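Local coordinates for FBP protein (Leishmania major, PDB 5OEY) that probably catalyses the hydrolysis of fructose 1,6-bisphosphate to fructose 6-phosphate and phosphate, using divalent metal ions, as a homotetramer that also binds AMP, at residues G95-E100 and F116-D121; L279-E284 and L314-P319; P7-L12 and E198-H203; G53-I58 and N125-V130. All coordinates share one frame; numbering follows the deposited sequence.

Contact 1 (G95-E100 and F116-D121). With MN (manganese (II) ion), chain N; MN (manganese (II) ion), chain O; K (potassium ion), chain P.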
# COMPACT_ATOMS: atom_id res chain seq x y z
N GLY C 95 -19.36 -23.78 -5.81
CA GLY C 95 -18.67 -24.99 -5.47
C GLY C 95 -17.21 -24.69 -5.32
O GLY C 95 -16.59 -24.19 -6.23
N SER C 96 -16.67 -24.98 -4.15
CA SER C 96 -15.26 -24.74 -3.88
C SER C 96 -14.52 -26.06 -3.76
O SER C 96 -15.08 -27.03 -3.26
CB SER C 96 -15.09 -23.98 -2.58
OG SER C 96 -13.73 -23.89 -2.20
N GLU C 97 -13.25 -26.06 -4.15
CA GLU C 97 -12.32 -27.15 -3.83
C GLU C 97 -12.27 -27.48 -2.36
O GLU C 97 -12.15 -28.65 -2.00
CB GLU C 97 -10.91 -26.80 -4.27
CG GLU C 97 -9.92 -27.96 -4.02
CD GLU C 97 -8.50 -27.56 -3.62
OE1 GLU C 97 -7.91 -26.68 -4.25
OE2 GLU C 97 -7.91 -28.14 -2.66
N GLU C 98 -12.37 -26.47 -1.52
CA GLU C 98 -12.26 -26.63 -0.05
C GLU C 98 -13.54 -27.12 0.67
O GLU C 98 -13.49 -27.38 1.89
CB GLU C 98 -11.83 -25.30 0.59
CG GLU C 98 -10.62 -24.60 -0.03
CD GLU C 98 -9.43 -25.53 -0.26
OE1 GLU C 98 -9.13 -26.36 0.61
OE2 GLU C 98 -8.79 -25.42 -1.32
N GLU C 99 -14.64 -27.30 -0.08
CA GLU C 99 -15.92 -27.75 0.46
C GLU C 99 -16.34 -29.05 -0.20
O GLU C 99 -16.12 -29.22 -1.41
CB GLU C 99 -16.98 -26.73 0.14
CG GLU C 99 -16.65 -25.32 0.57
CD GLU C 99 -17.27 -24.93 1.89
OE1 GLU C 99 -18.27 -25.55 2.32
OE2 GLU C 99 -16.76 -23.97 2.51
N GLU C 100 -16.91 -29.97 0.59
CA GLU C 100 -17.48 -31.24 0.09
C GLU C 100 -18.69 -30.93 -0.77
O GLU C 100 -18.77 -31.31 -1.94
CB GLU C 100 -17.89 -32.23 1.26
CG GLU C 100 -16.69 -32.93 1.91
CD GLU C 100 -15.79 -32.01 2.75
OE1 GLU C 100 -16.12 -30.81 2.93
OE2 GLU C 100 -14.72 -32.49 3.23
N PHE C 116 -17.62 -22.33 -9.90
CA PHE C 116 -16.80 -23.37 -9.29
C PHE C 116 -15.41 -22.83 -9.23
O PHE C 116 -14.92 -22.31 -10.23
CB PHE C 116 -16.88 -24.66 -10.11
CG PHE C 116 -18.26 -25.22 -10.15
CD1 PHE C 116 -19.18 -24.78 -11.11
CD2 PHE C 116 -18.69 -26.08 -9.15
CE1 PHE C 116 -20.48 -25.22 -11.10
CE2 PHE C 116 -20.00 -26.54 -9.15
CZ PHE C 116 -20.90 -26.11 -10.12
N PHE C 117 -14.79 -22.86 -8.06
CA PHE C 117 -13.51 -22.21 -7.92
C PHE C 117 -12.52 -22.95 -7.03
O PHE C 117 -12.89 -23.65 -6.09
CB PHE C 117 -13.69 -20.76 -7.41
CG PHE C 117 -14.37 -20.65 -6.08
CD1 PHE C 117 -15.74 -20.56 -6.00
CD2 PHE C 117 -13.62 -20.64 -4.90
CE1 PHE C 117 -16.36 -20.47 -4.76
CE2 PHE C 117 -14.23 -20.55 -3.67
CZ PHE C 117 -15.60 -20.46 -3.60
N ASP C 118 -11.24 -22.78 -7.36
CA ASP C 118 -10.13 -23.18 -6.51
C ASP C 118 -9.62 -21.88 -5.91
O ASP C 118 -8.95 -21.11 -6.58
CB ASP C 118 -9.02 -23.85 -7.34
CG ASP C 118 -7.85 -24.29 -6.50
OD1 ASP C 118 -7.87 -24.20 -5.26
OD2 ASP C 118 -6.91 -24.80 -7.07
N PRO C 119 -9.95 -21.62 -4.65
CA PRO C 119 -9.65 -20.30 -4.11
C PRO C 119 -8.17 -20.04 -3.89
O PRO C 119 -7.75 -18.88 -3.92
CB PRO C 119 -10.40 -20.31 -2.78
CG PRO C 119 -10.35 -21.73 -2.36
CD PRO C 119 -10.56 -22.49 -3.64
N LEU C 120 -7.39 -21.10 -3.71
CA LEU C 120 -5.93 -20.98 -3.69
C LEU C 120 -5.23 -22.21 -4.24
O LEU C 120 -5.22 -23.26 -3.61
CB LEU C 120 -5.43 -20.69 -2.29
CG LEU C 120 -3.95 -20.34 -2.16
CD1 LEU C 120 -3.60 -19.08 -2.93
CD2 LEU C 120 -3.66 -20.08 -0.71
N ASP C 121 -4.63 -22.04 -5.40
CA ASP C 121 -3.94 -23.09 -6.12
C ASP C 121 -2.44 -23.00 -5.87
O ASP C 121 -1.85 -21.96 -5.99
CB ASP C 121 -4.22 -22.98 -7.61
CG ASP C 121 -3.40 -23.95 -8.43
OD1 ASP C 121 -3.69 -25.16 -8.38
OD2 ASP C 121 -2.45 -23.45 -9.09
MN MN N . -6.41 -25.14 -4.15
MN MN O . -5.31 -26.19 -7.35
K K P . -5.39 -27.97 -2.09
O HOH W 1 -7.10 -24.63 -2.52
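Gly95 and Ser96 run parallel to Phe116 and Phe117, with Phe117 N bonded to Gly95 O (2.9 Å) and Glu97 N bonded to Phe117 O (3.1 Å). This is the end of strand 91-96 beside strand 113-121, its neighbour in the large N-terminal sheet, and Asp118 to Asp121 form the start of the DPLDG signature of the FBPase and inositol monophosphatase superfamily. The first chain leaves the sheet in a type I turn from Ser96 to Glu99, while the second turns a corner at Pro119 and Leu120, and acidic side chains gather beyond the parallel pairing. The Phe117 side chain, its CG flanked by both backbone branches (chi1 60°), lays one ring face against Ser96, whose CA stands 4.2 Å above the ring centre. Ser96 OG accepts from Glu98 N, an ST turn, and is also hydrogen-bonded to Asn78. Glu98 brings its CG to 3.7 Å from Pro119 CG; its OE1 is held by Gln70, and its OE2 stays 3.7 Å from the nearer manganese, although Glu98 has been seen as a ligand of this site. Glu97 and Asp118 run alongside each other toward the same manganese, with carboxylate planes 65° apart. Their like-charged oxygens are brought together by the metal, which binds Glu97 OE1, Asp118 OD1, Leu120 O and a water. Each carboxylate spans two ions: Glu97 OE2 reaches potassium at 2.6 Å, shared with Asp68, and Asp118 OD2 reaches the second manganese at 2.1 Å, where Asp121 OD1 and Glu284 OE2 also bind.

Contact 2 (L279-E284 and L314-P319). With MN (manganese (II) ion), chain O; PO4 (phosphate ion), chain M.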
# COMPACT_ATOMS: atom_id res chain seq x y z
N LEU C 279 -5.69 -33.44 -11.16
CA LEU C 279 -6.43 -32.20 -11.29
C LEU C 279 -7.92 -32.43 -11.31
O LEU C 279 -8.39 -33.39 -11.88
CB LEU C 279 -6.01 -31.44 -12.54
CG LEU C 279 -4.76 -30.55 -12.43
CD1 LEU C 279 -3.54 -31.33 -12.03
CD2 LEU C 279 -4.50 -29.80 -13.73
N ARG C 280 -8.65 -31.51 -10.71
CA ARG C 280 -10.09 -31.57 -10.60
C ARG C 280 -10.73 -30.93 -11.84
O ARG C 280 -10.23 -29.94 -12.36
CB ARG C 280 -10.54 -30.80 -9.38
CG ARG C 280 -10.45 -31.51 -8.06
CD ARG C 280 -9.07 -31.98 -7.69
NE ARG C 280 -8.21 -30.95 -7.20
CZ ARG C 280 -7.85 -30.75 -5.94
NH1 ARG C 280 -7.03 -29.75 -5.68
NH2 ARG C 280 -8.30 -31.50 -4.94
N LEU C 281 -11.82 -31.53 -12.33
CA LEU C 281 -12.40 -31.09 -13.61
C LEU C 281 -13.08 -29.73 -13.51
O LEU C 281 -12.84 -28.88 -14.37
CB LEU C 281 -13.39 -32.13 -14.17
CG LEU C 281 -14.11 -31.83 -15.49
CD1 LEU C 281 -13.12 -31.79 -16.64
CD2 LEU C 281 -15.18 -32.88 -15.79
N LEU C 282 -13.90 -29.54 -12.47
CA LEU C 282 -14.82 -28.37 -12.42
C LEU C 282 -14.10 -27.06 -12.15
O LEU C 282 -14.40 -26.05 -12.78
CB LEU C 282 -15.92 -28.54 -11.36
CG LEU C 282 -17.20 -29.28 -11.68
CD1 LEU C 282 -18.04 -28.46 -12.64
CD2 LEU C 282 -16.87 -30.62 -12.30
N TYR C 283 -13.14 -27.09 -11.22
CA TYR C 283 -12.48 -25.87 -10.76
C TYR C 283 -10.99 -25.73 -11.05
O TYR C 283 -10.35 -24.82 -10.53
CB TYR C 283 -12.75 -25.63 -9.27
CG TYR C 283 -12.65 -26.84 -8.40
CD1 TYR C 283 -11.40 -27.27 -7.94
CD2 TYR C 283 -13.77 -27.55 -8.01
CE1 TYR C 283 -11.26 -28.37 -7.12
CE2 TYR C 283 -13.67 -28.66 -7.20
CZ TYR C 283 -12.41 -29.08 -6.74
OH TYR C 283 -12.31 -30.21 -5.91
N GLU C 284 -10.44 -26.62 -11.86
CA GLU C 284 -9.05 -26.50 -12.28
C GLU C 284 -8.92 -26.73 -13.77
O GLU C 284 -8.63 -25.82 -14.51
CB GLU C 284 -8.16 -27.48 -11.51
CG GLU C 284 -8.02 -27.16 -10.03
CD GLU C 284 -7.16 -28.15 -9.24
OE1 GLU C 284 -7.23 -29.36 -9.51
OE2 GLU C 284 -6.49 -27.74 -8.26
N LEU C 314 -18.91 -33.28 -8.29
CA LEU C 314 -18.22 -32.01 -8.03
C LEU C 314 -16.70 -32.12 -7.95
O LEU C 314 -15.99 -31.38 -8.64
CB LEU C 314 -18.81 -31.29 -6.81
CG LEU C 314 -18.04 -30.12 -6.17
CD1 LEU C 314 -18.11 -28.91 -7.08
CD2 LEU C 314 -18.47 -29.74 -4.75
N HIS C 315 -16.20 -33.10 -7.21
CA HIS C 315 -14.74 -33.33 -7.13
C HIS C 315 -14.20 -34.41 -8.07
O HIS C 315 -13.26 -35.13 -7.73
CB HIS C 315 -14.36 -33.61 -5.70
CG HIS C 315 -14.80 -32.53 -4.77
ND1 HIS C 315 -14.17 -31.30 -4.74
CD2 HIS C 315 -15.83 -32.45 -3.91
CE1 HIS C 315 -14.75 -30.54 -3.84
NE2 HIS C 315 -15.76 -31.20 -3.32
N GLN C 316 -14.79 -34.50 -9.26
CA GLN C 316 -14.30 -35.36 -10.32
C GLN C 316 -12.90 -34.93 -10.73
O GLN C 316 -12.59 -33.75 -10.70
CB GLN C 316 -15.25 -35.26 -11.51
CG GLN C 316 -14.93 -36.14 -12.69
CD GLN C 316 -15.87 -35.89 -13.85
OE1 GLN C 316 -16.96 -35.30 -13.68
NE2 GLN C 316 -15.49 -36.36 -15.04
N ARG C 317 -12.08 -35.89 -11.16
CA ARG C 317 -10.73 -35.62 -11.64
C ARG C 317 -10.47 -36.03 -13.07
O ARG C 317 -11.23 -36.83 -13.68
CB ARG C 317 -9.72 -36.32 -10.78
CG ARG C 317 -9.86 -35.95 -9.32
CD ARG C 317 -8.68 -36.51 -8.55
NE ARG C 317 -8.86 -36.96 -7.17
CZ ARG C 317 -8.21 -36.47 -6.11
NH1 ARG C 317 -7.46 -35.35 -6.15
NH2 ARG C 317 -8.39 -37.10 -4.96
N THR C 318 -9.36 -35.50 -13.59
CA THR C 318 -8.95 -35.75 -14.96
C THR C 318 -7.47 -35.46 -15.10
O THR C 318 -6.93 -34.61 -14.41
CB THR C 318 -9.77 -34.88 -15.95
OG1 THR C 318 -9.30 -35.11 -17.28
CG2 THR C 318 -9.66 -33.41 -15.62
N PRO C 319 -6.78 -36.22 -15.96
CA PRO C 319 -5.45 -35.76 -16.34
C PRO C 319 -5.57 -34.64 -17.36
O PRO C 319 -6.65 -34.42 -17.91
CB PRO C 319 -4.84 -36.99 -16.99
CG PRO C 319 -6.01 -37.71 -17.56
CD PRO C 319 -7.11 -37.52 -16.56
MN MN O . -5.31 -26.19 -7.35
P PO4 M . -4.06 -27.08 -4.72
O1 PO4 M . -4.86 -28.34 -4.44
O2 PO4 M . -3.60 -26.97 -6.13
O3 PO4 M . -2.87 -26.99 -3.80
O4 PO4 M . -5.02 -25.94 -4.46
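Tyr283 and His315 meet rim to rim, their planes 72° apart, with the tyrosine OH hydrogen-bonded to His315 ND1 near the plane of each ring. A chi1 of 43° brings the tyrosine there and also carries its ring across the guanidinium of Arg280, with Tyr283 CE1 4.0 Å above one face of that group. On its far nitrogen, His315 NE2, the imidazole makes weak hydrogen bonds to Glu99 O and Glu100 O. Arg280 and Arg317 extend alongside one another in a common direction, with guanidinium planes only 6° apart and Arg280 NH2 4.1 Å from Arg317 NH1. In the C-terminal domain the short strand 279-280 pairs antiparallel, by a weakly bonded stretch, with the start of strand 317-323: Thr318 N bonds to Leu279 O (2.9 Å), and Leu281 N to Gln316 O (2.9 Å). Arg280 takes the N-cap position of helix 281-294, and Glu284, in its first turn, reaches back to it with an extended chain. Glu284 OE1 accepts from Arg280 N (2.8 Å) on its anti lone pair and from Arg280 NE (3.0 Å) above the carboxylate plane, a salt bridge. Thus fixed, Glu284 OE2 binds manganese together with Asp118, Asp121 and a phosphate ion, to whose O1 Arg280 NH1 adds a weak bond. Farther out, Leu281 CD2 rests 3.6 Å from Gln316 CD, whose amide is bonded to Thr312 N through OE1.

Contact 3 (P7-L12 and E198-H203)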
# COMPACT_ATOMS: atom_id res chain seq x y z
N PRO C 7 -2.67 7.96 -17.33
CA PRO C 7 -3.41 9.03 -16.63
C PRO C 7 -4.71 8.57 -15.95
O PRO C 7 -4.87 8.76 -14.74
CB PRO C 7 -3.69 10.05 -17.75
CG PRO C 7 -3.53 9.29 -19.05
CD PRO C 7 -2.99 7.92 -18.77
N THR C 8 -5.63 8.00 -16.74
CA THR C 8 -6.83 7.31 -16.27
C THR C 8 -6.89 5.98 -17.02
O THR C 8 -7.46 5.90 -18.12
CB THR C 8 -8.13 8.12 -16.47
OG1 THR C 8 -8.28 8.50 -17.84
CG2 THR C 8 -8.14 9.36 -15.58
N PRO C 9 -6.24 4.94 -16.47
CA PRO C 9 -6.09 3.72 -17.28
C PRO C 9 -7.37 2.88 -17.37
O PRO C 9 -8.31 3.14 -16.62
CB PRO C 9 -5.00 2.96 -16.53
CG PRO C 9 -5.27 3.32 -15.09
CD PRO C 9 -5.70 4.76 -15.10
N THR C 10 -7.38 1.90 -18.27
CA THR C 10 -8.53 1.00 -18.47
C THR C 10 -8.61 -0.09 -17.41
O THR C 10 -7.77 -1.01 -17.40
CB THR C 10 -8.47 0.30 -19.85
OG1 THR C 10 -8.42 1.28 -20.87
CG2 THR C 10 -9.71 -0.61 -20.09
N THR C 11 -9.65 -0.03 -16.57
CA THR C 11 -9.87 -1.02 -15.53
C THR C 11 -10.59 -2.26 -16.06
O THR C 11 -11.23 -2.23 -17.11
CB THR C 11 -10.66 -0.47 -14.33
OG1 THR C 11 -12.03 -0.25 -14.68
CG2 THR C 11 -10.05 0.81 -13.80
N LEU C 12 -10.45 -3.36 -15.34
CA LEU C 12 -11.18 -4.59 -15.63
C LEU C 12 -12.70 -4.35 -15.60
O LEU C 12 -13.42 -4.79 -16.49
CB LEU C 12 -10.80 -5.69 -14.61
CG LEU C 12 -11.60 -6.99 -14.64
CD1 LEU C 12 -11.58 -7.61 -16.03
CD2 LEU C 12 -11.06 -8.00 -13.64
N GLU C 198 -7.26 -1.43 -8.47
CA GLU C 198 -8.00 -1.79 -9.66
C GLU C 198 -7.08 -2.66 -10.53
O GLU C 198 -5.84 -2.54 -10.50
CB GLU C 198 -8.45 -0.55 -10.48
CG GLU C 198 -9.87 0.14 -10.44
CD GLU C 198 -10.85 -0.25 -9.36
OE1 GLU C 198 -10.53 0.22 -8.29
OE2 GLU C 198 -11.96 -0.89 -9.52
N PHE C 199 -7.70 -3.54 -11.31
CA PHE C 199 -6.98 -4.36 -12.28
C PHE C 199 -6.95 -3.62 -13.59
O PHE C 199 -7.99 -3.21 -14.08
CB PHE C 199 -7.65 -5.70 -12.42
CG PHE C 199 -7.37 -6.61 -11.28
CD1 PHE C 199 -6.22 -7.41 -11.28
CD2 PHE C 199 -8.20 -6.62 -10.17
CE1 PHE C 199 -5.95 -8.24 -10.22
CE2 PHE C 199 -7.94 -7.47 -9.11
CZ PHE C 199 -6.81 -8.27 -9.14
N ILE C 200 -5.75 -3.43 -14.13
CA ILE C 200 -5.53 -2.64 -15.34
C ILE C 200 -5.23 -3.57 -16.49
O ILE C 200 -4.44 -4.48 -16.33
CB ILE C 200 -4.32 -1.69 -15.13
CG1 ILE C 200 -4.51 -0.80 -13.89
CG2 ILE C 200 -4.08 -0.84 -16.36
CD1 ILE C 200 -5.82 -0.02 -13.84
N LEU C 201 -5.86 -3.36 -17.64
CA LEU C 201 -5.56 -4.13 -18.84
C LEU C 201 -4.11 -3.93 -19.29
O LEU C 201 -3.70 -2.83 -19.61
CB LEU C 201 -6.47 -3.70 -19.99
CG LEU C 201 -6.29 -4.36 -21.35
CD1 LEU C 201 -6.60 -5.84 -21.26
CD2 LEU C 201 -7.22 -3.71 -22.37
N THR C 202 -3.33 -5.02 -19.28
CA THR C 202 -1.91 -5.02 -19.66
C THR C 202 -1.56 -6.02 -20.75
O THR C 202 -0.63 -5.78 -21.50
CB THR C 202 -0.99 -5.33 -18.46
OG1 THR C 202 -1.42 -6.55 -17.82
CG2 THR C 202 -1.00 -4.18 -17.43
N HIS C 203 -2.30 -7.13 -20.83
CA HIS C 203 -2.04 -8.20 -21.82
C HIS C 203 -3.31 -8.48 -22.62
O HIS C 203 -3.97 -9.49 -22.41
CB HIS C 203 -1.56 -9.46 -21.12
CG HIS C 203 -0.26 -9.30 -20.40
ND1 HIS C 203 -0.14 -8.55 -19.25
CD2 HIS C 203 0.96 -9.83 -20.64
CE1 HIS C 203 1.11 -8.61 -18.82
NE2 HIS C 203 1.80 -9.38 -19.65
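Thr10 and Leu12 are tied to Leu201 and Phe199 of strand 198-203 by two backbone hydrogen bonds that flank the Thr11-Ile200 bridge. Leu201 N donates to Thr10 O (3.0 Å), and Leu12 N to Phe199 O (2.8 Å). CA-H...O contacts from Ile200 CA to Thr10 O and from Thr11 CA to Phe199 O accompany them. The pairing goes no further, because the two chain directions are 95° apart: a single bridge joins the N-terminal arm to strand 198-203, an edge strand of the large eight-stranded sheet within this chain. Next comes capping. Thr11 stands at the N-cap of helix 12-19, and its OG1, placed by a chi1 of 71°, accepts from Gln14 N. The same torsion sets its methyl beside the strand, with Thr11 CG2 3.4 Å from Glu198 CG. Apolar contacts take up the rest. Ile200 meets Pro9 with two branches, its CG1 arm turned away from its own carbonyl carbon (chi1 -56°): CD1 lies 3.6 Å from Pro9 CG, and CG2 3.9 Å from Pro9 CB. Leu12 CB packs 3.8 Å from Phe199 CB, and the Phe199 ring leads away towards Gln36 and Val39 of helix 27-48. Between subunits, Glu198 OE1 makes a salt bridge with Lys40 of a second subunit, whose Tyr84 packs on Pro9 and Thr11, and Met51 of a third subunit packs on Ile200. The Leu12 side chain lies about 4 Å, nearest atoms, from that of Ile16, a residue of the AMP site.

Contact 4 (G53-I58 and N125-V130)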
# COMPACT_ATOMS: atom_id res chain seq x y z
N GLY C 53 1.51 -14.66 10.81
CA GLY C 53 1.47 -16.05 11.25
C GLY C 53 0.68 -17.01 10.40
O GLY C 53 0.37 -18.11 10.86
N MET C 54 0.42 -16.67 9.14
CA MET C 54 -0.38 -17.51 8.24
C MET C 54 0.42 -18.33 7.24
O MET C 54 -0.07 -18.77 6.22
CB MET C 54 -1.33 -16.66 7.47
CG MET C 54 -2.18 -15.80 8.37
SD MET C 54 -3.33 -14.83 7.40
CE MET C 54 -2.28 -13.61 6.62
N LEU C 55 1.65 -18.66 7.60
CA LEU C 55 2.46 -19.52 6.78
C LEU C 55 2.20 -20.91 7.38
O LEU C 55 1.72 -21.05 8.53
CB LEU C 55 3.91 -18.96 6.74
CG LEU C 55 4.12 -17.87 5.67
CD1 LEU C 55 5.60 -17.62 5.51
CD2 LEU C 55 3.48 -18.23 4.33
N GLY C 56 2.40 -21.93 6.55
CA GLY C 56 2.08 -23.30 6.94
C GLY C 56 0.62 -23.72 6.86
O GLY C 56 -0.08 -23.36 5.92
N TYR C 57 0.19 -24.50 7.86
CA TYR C 57 -0.96 -25.41 7.78
C TYR C 57 -1.75 -25.44 9.05
O TYR C 57 -1.18 -25.17 10.10
CB TYR C 57 -0.43 -26.81 7.56
CG TYR C 57 0.13 -27.00 6.19
CD1 TYR C 57 1.48 -26.73 5.92
CD2 TYR C 57 -0.69 -27.38 5.14
CE1 TYR C 57 1.99 -26.87 4.63
CE2 TYR C 57 -0.19 -27.53 3.85
CZ TYR C 57 1.16 -27.27 3.61
OH TYR C 57 1.65 -27.40 2.35
N ILE C 58 -3.02 -25.80 8.97
CA ILE C 58 -3.88 -25.91 10.17
C ILE C 58 -3.57 -27.28 10.84
O ILE C 58 -3.14 -28.23 10.16
CB ILE C 58 -5.41 -25.70 9.93
CG1 ILE C 58 -5.81 -25.21 8.53
CG2 ILE C 58 -6.02 -24.78 11.00
CD1 ILE C 58 -7.09 -25.84 8.03
N ASN C 125 3.24 -24.13 -2.03
CA ASN C 125 4.30 -23.30 -2.53
C ASN C 125 4.53 -22.05 -1.69
O ASN C 125 5.53 -21.37 -1.86
CB ASN C 125 3.91 -22.82 -3.91
CG ASN C 125 4.44 -23.68 -5.01
OD1 ASN C 125 5.31 -24.51 -4.80
ND2 ASN C 125 3.94 -23.45 -6.20
N ILE C 126 3.63 -21.75 -0.76
CA ILE C 126 3.60 -20.41 -0.21
C ILE C 126 4.74 -20.21 0.72
O ILE C 126 5.39 -19.16 0.71
CB ILE C 126 2.31 -20.11 0.58
CG1 ILE C 126 1.12 -20.56 -0.22
CG2 ILE C 126 2.23 -18.63 0.92
CD1 ILE C 126 -0.08 -20.89 0.62
N ASP C 127 4.96 -21.20 1.57
CA ASP C 127 6.08 -21.15 2.50
C ASP C 127 7.42 -20.87 1.84
O ASP C 127 8.30 -20.33 2.51
CB ASP C 127 6.19 -22.42 3.31
CG ASP C 127 4.96 -22.72 4.14
OD1 ASP C 127 3.95 -21.99 4.02
OD2 ASP C 127 5.00 -23.69 4.92
N ALA C 128 7.57 -21.23 0.57
CA ALA C 128 8.79 -20.93 -0.19
C ALA C 128 8.71 -19.74 -1.15
O ALA C 128 9.59 -19.56 -2.01
CB ALA C 128 9.24 -22.17 -0.94
N ASN C 129 7.66 -18.94 -1.00
CA ASN C 129 7.40 -17.76 -1.85
C ASN C 129 7.38 -18.04 -3.36
O ASN C 129 7.84 -17.22 -4.16
CB ASN C 129 8.42 -16.67 -1.53
CG ASN C 129 7.93 -15.29 -1.87
OD1 ASN C 129 6.75 -15.07 -2.17
ND2 ASN C 129 8.84 -14.35 -1.84
N VAL C 130 6.88 -19.20 -3.74
CA VAL C 130 6.73 -19.60 -5.13
C VAL C 130 5.30 -19.20 -5.49
O VAL C 130 4.42 -19.23 -4.63
CB VAL C 130 6.98 -21.12 -5.29
CG1 VAL C 130 6.72 -21.63 -6.70
CG2 VAL C 130 8.40 -21.47 -4.84
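Gly56 gives its backbone N-H to Asp127 OD1, the one hydrogen bond between these two segments, at 3.0 Å with an angle of 159° at the hydrogen. The donor comes on the syn side of that oxygen, 27° out of the carboxylate plane. The other oxygen, Asp127 OD2, lies toward the Tyr57 ring, 4.4 Å from its CE1. Beside this bond, Leu55 CD2 touches both neighbours on the facing segment: it packs 3.7 Å from Ile126 CG2 and passes 3.8 Å from Asp127 OD1, so a methyl group flanks the accepting carboxylate. Asp127 carries its CG anti to the carbonyl carbon (chi1 -60°), which turns the acid across to the glycine, and Gly56 itself has a positive phi. Behind Asp127 the backbone is held by short-range bonds: Asn125 O accepts from Ala128 N and Val130 N, and Asn129 N bonds to Ile126 O. Ile126 is anchored on Leu73 of helix 72-87, on Val132 and on Leu120 of the metal site. The partner segment belongs to the connection between helices 27-48 and 72-87, probably corresponding to the dynamic loop described in FBPases. Another subunit packs against both segments: its His203 lies on Leu55, its Tyr262 on Asp127, and Asn129 OD1 is hydrogen-bonded to its Ser175. The chemistry suggests a modest link: one acceptor, probably charged, meeting a neutral peptide N-H in a partly exposed place, with a single leucine-isoleucine contact to back it.

Contacts 1 and 2 are buried, and although they belong to the N- and C-terminal domain families they share one manganese, with Glu97 and Arg280 linked by a salt bridge; their chemistry is one of charge and metal coordination. Contact 3, partly buried, reaches the same large sheet as contact 1 but at one edge strand, and relies on backbone bonds, a helix cap and small apolar touches. Contact 4 is a surface contact of two loops, touching contact 1 where Leu120 CD2 packs on Ile126 CD1. Contacts 3 and 4 both touch a third subunit, whereas contacts 1 and 2 meet no other chain. Contact 1 is nested within the loops closed by contacts 3 and 4.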